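Local structure of (S)-imine reductase (Streptomyces sp. GF3546, 4OQY) at residues B[78-92]-B[106-119]. The protein probably acts as an NADPH-dependent oxidoreductase, reducing imines to amines with S selectivity. Sequence-based numbering, arbitrary orientation.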
loop_
_atom_site.group_PDB
_atom_site.type_symbol
_atom_site.label_atom_id
_atom_site.label_comp_id
_atom_site.label_asym_id
_atom_site.label_seq_id
_atom_site.Cartn_x
_atom_site.Cartn_y
_atom_site.Cartn_z
ATOM N N GLU B 78 7.395 -37.260 2.857
ATOM C CA GLU B 78 8.612 -38.016 2.546
ATOM C C GLU B 78 8.559 -39.444 3.087
ATOM O O GLU B 78 8.903 -40.375 2.378
ATOM C CB GLU B 78 9.877 -37.274 3.003
ATOM C CG GLU B 78 11.170 -38.077 2.813
ATOM C CD GLU B 78 11.430 -39.101 3.931
ATOM O OE1 GLU B 78 10.929 -38.917 5.068
ATOM O OE2 GLU B 78 12.166 -40.084 3.690
ATOM N N PRO B 79 8.063 -39.639 4.321
ATOM C CA PRO B 79 7.974 -41.035 4.784
ATOM C C PRO B 79 6.906 -41.918 4.116
ATOM O O PRO B 79 6.906 -43.128 4.321
ATOM C CB PRO B 79 7.628 -40.893 6.273
ATOM C CG PRO B 79 7.902 -39.465 6.642
ATOM C CD PRO B 79 7.717 -38.675 5.388
ATOM N N VAL B 80 5.997 -41.331 3.341
ATOM C CA VAL B 80 4.897 -42.084 2.769
ATOM C C VAL B 80 4.888 -41.986 1.253
ATOM O O VAL B 80 3.830 -42.051 0.626
ATOM C CB VAL B 80 3.532 -41.617 3.326
ATOM C CG1 VAL B 80 3.453 -41.895 4.812
ATOM C CG2 VAL B 80 3.297 -40.134 3.071
ATOM N N THR B 81 6.050 -41.850 0.636
ATOM C CA THR B 81 6.058 -41.670 -0.810
ATOM C C THR B 81 5.497 -42.880 -1.550
ATOM O O THR B 81 4.958 -42.730 -2.636
ATOM C CB THR B 81 7.473 -41.384 -1.359
ATOM O OG1 THR B 81 8.354 -42.401 -0.908
ATOM C CG2 THR B 81 7.993 -40.046 -0.892
ATOM N N GLY B 82 5.603 -44.071 -0.967
ATOM C CA GLY B 82 5.021 -45.257 -1.569
ATOM C C GLY B 82 3.506 -45.143 -1.696
ATOM O O GLY B 82 2.891 -45.842 -2.492
ATOM N N SER B 83 2.894 -44.262 -0.920
ATOM C CA SER B 83 1.456 -44.073 -1.027
ATOM C C SER B 83 1.062 -42.980 -2.022
ATOM O O SER B 83 -0.136 -42.701 -2.169
ATOM C CB SER B 83 0.869 -43.762 0.347
ATOM O OG SER B 83 0.941 -44.885 1.208
ATOM N N LEU B 84 2.021 -42.361 -2.712
ATOM C CA LEU B 84 1.693 -41.199 -3.569
ATOM C C LEU B 84 1.282 -41.552 -4.998
ATOM O O LEU B 84 0.824 -40.682 -5.743
ATOM C CB LEU B 84 2.824 -40.179 -3.607
ATOM C CG LEU B 84 3.201 -39.528 -2.276
ATOM C CD1 LEU B 84 4.344 -38.538 -2.447
ATOM C CD2 LEU B 84 2.018 -38.823 -1.663
ATOM N N SER B 85 1.421 -42.821 -5.365
ATOM C CA SER B 85 1.194 -43.255 -6.733
ATOM C C SER B 85 -0.243 -42.975 -7.166
ATOM O O SER B 85 -1.169 -43.359 -6.464
ATOM C CB SER B 85 1.490 -44.739 -6.836
ATOM O OG SER B 85 1.004 -45.230 -8.058
ATOM N N GLY B 86 -0.404 -42.278 -8.292
ATOM C CA GLY B 86 -1.724 -41.983 -8.837
ATOM C C GLY B 86 -2.462 -40.868 -8.133
ATOM O O GLY B 86 -3.630 -40.625 -8.431
ATOM N N LYS B 87 -1.803 -40.174 -7.207
ATOM C CA LYS B 87 -2.447 -39.053 -6.513
ATOM C C LYS B 87 -2.241 -37.731 -7.239
ATOM O O LYS B 87 -1.286 -37.544 -8.001
ATOM C CB LYS B 87 -1.931 -38.915 -5.074
ATOM C CG LYS B 87 -2.039 -40.174 -4.225
ATOM C CD LYS B 87 -3.485 -40.625 -4.010
ATOM C CE LYS B 87 -3.559 -42.133 -3.899
ATOM N NZ LYS B 87 -4.862 -42.596 -3.389
ATOM N N VAL B 88 -3.152 -36.810 -6.964
ATOM C CA VAL B 88 -3.055 -35.437 -7.409
ATOM C C VAL B 88 -2.953 -34.600 -6.152
ATOM O O VAL B 88 -3.874 -34.553 -5.343
ATOM C CB VAL B 88 -4.280 -35.006 -8.228
ATOM C CG1 VAL B 88 -4.200 -33.530 -8.580
ATOM C CG2 VAL B 88 -4.404 -35.846 -9.495
ATOM N N ILE B 89 -1.802 -33.978 -5.969
ATOM C CA ILE B 89 -1.589 -33.120 -4.825
ATOM C C ILE B 89 -1.902 -31.680 -5.190
ATOM O O ILE B 89 -1.226 -31.084 -6.023
ATOM C CB ILE B 89 -0.140 -33.215 -4.367
ATOM C CG1 ILE B 89 0.179 -34.663 -4.015
ATOM C CG2 ILE B 89 0.087 -32.316 -3.161
ATOM C CD1 ILE B 89 1.654 -34.931 -3.910
ATOM N N ALA B 90 -2.942 -31.136 -4.583
ATOM C CA ALA B 90 -3.272 -29.725 -4.708
ATOM C C ALA B 90 -2.638 -29.046 -3.505
ATOM O O ALA B 90 -3.208 -29.018 -2.415
ATOM C CB ALA B 90 -4.781 -29.541 -4.731
ATOM N N ASN B 91 -1.393 -28.609 -3.696
ATOM C CA ASN B 91 -0.602 -28.015 -2.636
ATOM C C ASN B 91 -0.901 -26.522 -2.479
ATOM O O ASN B 91 -0.441 -25.710 -3.276
ATOM C CB ASN B 91 0.867 -28.226 -2.941
ATOM C CG ASN B 91 1.745 -27.860 -1.782
ATOM O OD1 ASN B 91 1.288 -27.278 -0.806
ATOM N ND2 ASN B 91 3.007 -28.223 -1.868
ATOM N N LEU B 92 -1.713 -26.189 -1.463
ATOM C CA LEU B 92 -2.153 -24.823 -1.199
ATOM C C LEU B 92 -1.334 -24.183 -0.084
ATOM O O LEU B 92 -1.731 -23.159 0.468
ATOM C CB LEU B 92 -3.667 -24.792 -0.857
ATOM C CG LEU B 92 -4.690 -25.462 -1.798
ATOM C CD1 LEU B 92 -6.081 -24.870 -1.622
ATOM C CD2 LEU B 92 -4.327 -25.459 -3.262
ATOM N N TRP B 106 9.596 -33.632 -7.649
ATOM C CA TRP B 106 9.651 -34.667 -6.636
ATOM C C TRP B 106 8.370 -35.516 -6.626
ATOM O O TRP B 106 8.427 -36.755 -6.533
ATOM C CB TRP B 106 9.901 -33.996 -5.294
ATOM C CG TRP B 106 9.987 -34.890 -4.153
ATOM C CD1 TRP B 106 11.083 -35.575 -3.722
ATOM C CD2 TRP B 106 8.936 -35.206 -3.273
ATOM N NE1 TRP B 106 10.760 -36.315 -2.620
ATOM C CE2 TRP B 106 9.444 -36.098 -2.320
ATOM C CE3 TRP B 106 7.594 -34.832 -3.204
ATOM C CZ2 TRP B 106 8.662 -36.617 -1.294
ATOM C CZ3 TRP B 106 6.817 -35.343 -2.163
ATOM C CH2 TRP B 106 7.354 -36.232 -1.236
ATOM N N ALA B 107 7.202 -34.862 -6.704
ATOM C CA ALA B 107 5.950 -35.598 -6.730
ATOM C C ALA B 107 5.943 -36.581 -7.887
ATOM O O ALA B 107 5.547 -37.737 -7.717
ATOM C CB ALA B 107 4.740 -34.647 -6.820
ATOM N N ALA B 108 6.381 -36.120 -9.057
ATOM C CA ALA B 108 6.383 -36.936 -10.288
ATOM C C ALA B 108 7.339 -38.142 -10.195
ATOM O O ALA B 108 7.037 -39.226 -10.691
ATOM C CB ALA B 108 6.721 -36.072 -11.492
ATOM N N LYS B 109 8.470 -37.953 -9.530
ATOM C CA LYS B 109 9.351 -39.060 -9.170
ATOM C C LYS B 109 8.602 -40.183 -8.441
ATOM O O LYS B 109 8.896 -41.355 -8.641
ATOM C CB LYS B 109 10.478 -38.499 -8.311
ATOM C CG LYS B 109 11.502 -39.487 -7.788
ATOM C CD LYS B 109 12.782 -38.728 -7.438
ATOM C CE LYS B 109 13.778 -39.547 -6.624
ATOM N NZ LYS B 109 13.631 -39.353 -5.141
ATOM N N HIS B 110 7.604 -39.826 -7.627
ATOM C CA HIS B 110 6.859 -40.811 -6.856
ATOM C C HIS B 110 5.459 -41.075 -7.392
ATOM O O HIS B 110 4.634 -41.648 -6.709
ATOM C CB HIS B 110 6.812 -40.383 -5.398
ATOM C CG HIS B 110 8.164 -40.233 -4.799
ATOM N ND1 HIS B 110 8.991 -41.306 -4.553
ATOM C CD2 HIS B 110 8.859 -39.129 -4.451
ATOM C CE1 HIS B 110 10.138 -40.866 -4.069
ATOM N NE2 HIS B 110 10.082 -39.548 -4.003
ATOM N N GLY B 111 5.224 -40.689 -8.643
ATOM C CA GLY B 111 4.045 -41.102 -9.372
ATOM C C GLY B 111 2.811 -40.251 -9.123
ATOM O O GLY B 111 1.716 -40.713 -9.388
ATOM N N ALA B 112 2.990 -39.039 -8.590
ATOM C CA ALA B 112 1.885 -38.120 -8.291
ATOM C C ALA B 112 2.023 -36.880 -9.163
ATOM O O ALA B 112 3.126 -36.555 -9.614
ATOM C CB ALA B 112 1.898 -37.724 -6.821
ATOM N N LYS B 113 0.895 -36.226 -9.402
ATOM C CA LYS B 113 0.802 -34.936 -10.091
ATOM C C LYS B 113 0.690 -33.839 -9.053
ATOM O O LYS B 113 0.136 -34.060 -7.981
ATOM C CB LYS B 113 -0.469 -34.891 -10.936
ATOM C CG LYS B 113 -0.654 -36.068 -11.873
ATOM C CD LYS B 113 0.369 -36.001 -12.975
ATOM C CE LYS B 113 0.145 -37.093 -13.989
ATOM N NZ LYS B 113 1.155 -36.903 -15.060
ATOM N N HIS B 114 1.165 -32.650 -9.380
ATOM C CA HIS B 114 1.204 -31.563 -8.421
ATOM C C HIS B 114 0.566 -30.340 -9.016
ATOM O O HIS B 114 0.961 -29.905 -10.091
ATOM C CB HIS B 114 2.629 -31.256 -8.106
ATOM C CG HIS B 114 2.834 -30.185 -7.095
ATOM N ND1 HIS B 114 2.964 -28.856 -7.429
ATOM C CD2 HIS B 114 3.049 -30.258 -5.762
ATOM C CE1 HIS B 114 3.210 -28.152 -6.339
ATOM N NE2 HIS B 114 3.272 -28.983 -5.317
ATOM N N LEU B 115 -0.428 -29.810 -8.310
ATOM C CA LEU B 115 -1.042 -28.513 -8.612
ATOM C C LEU B 115 -0.658 -27.532 -7.529
ATOM O O LEU B 115 -0.874 -27.776 -6.336
ATOM C CB LEU B 115 -2.582 -28.590 -8.666
ATOM C CG LEU B 115 -3.233 -29.403 -9.793
ATOM C CD1 LEU B 115 -4.743 -29.458 -9.609
ATOM C CD2 LEU B 115 -2.891 -28.869 -11.180
ATOM N N THR B 116 -0.109 -26.415 -7.957
ATOM C CA THR B 116 0.234 -25.337 -7.058
ATOM C C THR B 116 -0.978 -24.411 -6.914
ATOM O O THR B 116 -1.522 -23.907 -7.912
ATOM C CB THR B 116 1.430 -24.531 -7.588
ATOM O OG1 THR B 116 2.501 -25.422 -7.931
ATOM C CG2 THR B 116 1.925 -23.547 -6.534
ATOM N N GLY B 117 -1.372 -24.180 -5.665
ATOM C CA GLY B 117 -2.458 -23.254 -5.345
ATOM C C GLY B 117 -1.956 -22.099 -4.503
ATOM O O GLY B 117 -1.268 -22.313 -3.512
ATOM N N GLY B 118 -2.287 -20.872 -4.906
ATOM C CA GLY B 118 -2.034 -19.675 -4.086
ATOM C C GLY B 118 -3.359 -19.032 -3.653
ATOM O O GLY B 118 -4.003 -18.343 -4.449
ATOM N N VAL B 119 -3.766 -19.289 -2.414
ATOM C CA VAL B 119 -5.084 -18.847 -1.913
ATOM C C VAL B 119 -4.992 -17.355 -1.636
ATOM O O VAL B 119 -4.046 -16.898 -1.002
ATOM C CB VAL B 119 -5.520 -19.639 -0.659
ATOM C CG1 VAL B 119 -6.870 -19.140 -0.131
ATOM C CG2 VAL B 119 -5.593 -21.129 -0.990
HETATM O O HOH W 1 4.996 -43.963 -5.167
HETATM O O HOH W 2 -2.220 -20.630 -0.516
#
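Thr81 lays its CB over one face of the His110 imidazole, a CH-pi contact 3.7 Å from CB to the ring centroid, while the CG of Lys109 lies across the opposite face. The methyl of Thr81, set anti to its own carbonyl carbon (chi1 53° for OG1), touches the imidazole too and also meets the indole, CG2 to CZ2 of Trp106 at 3.5 Å. CD2 of His110 in turn lies over a face of the same indole, towards its rim, and Leu84 CD1 packs against CH2. With an alanine in place of His110, Thr81 CB would probably lose the ring beneath it and the indole the cover on that face. A water donates to both Thr81 O and His110 O, tying the two backbones together.

Backbone hydrogen bonds then join strand 88-91 to residues 113-117 of the next strand, the two being the adjacent parallel strands of a Rossmann-type beta-alpha-beta unit whose crossover is helix 97-109. Gly111 closes that helix in a Schellman motif, and its O receives Gly86 N at 2.9 Å from above the carbonyl plane. Leu115 N to Ile89 O is nearly straight (172°, 2.7 Å).

Among apolar contacts, Ile89 CD1 meets Ala112 CB at 4.0 Å, and Leu92 CD1 touches Val119 CG2 at 3.8 Å, beside the NADPH-binding Met14. Asn91 merely packs CB and ND2 against His114 NE2, amide and ring planes 80° apart, while its OD1 is hydrogen-bonded to Ser93 OG.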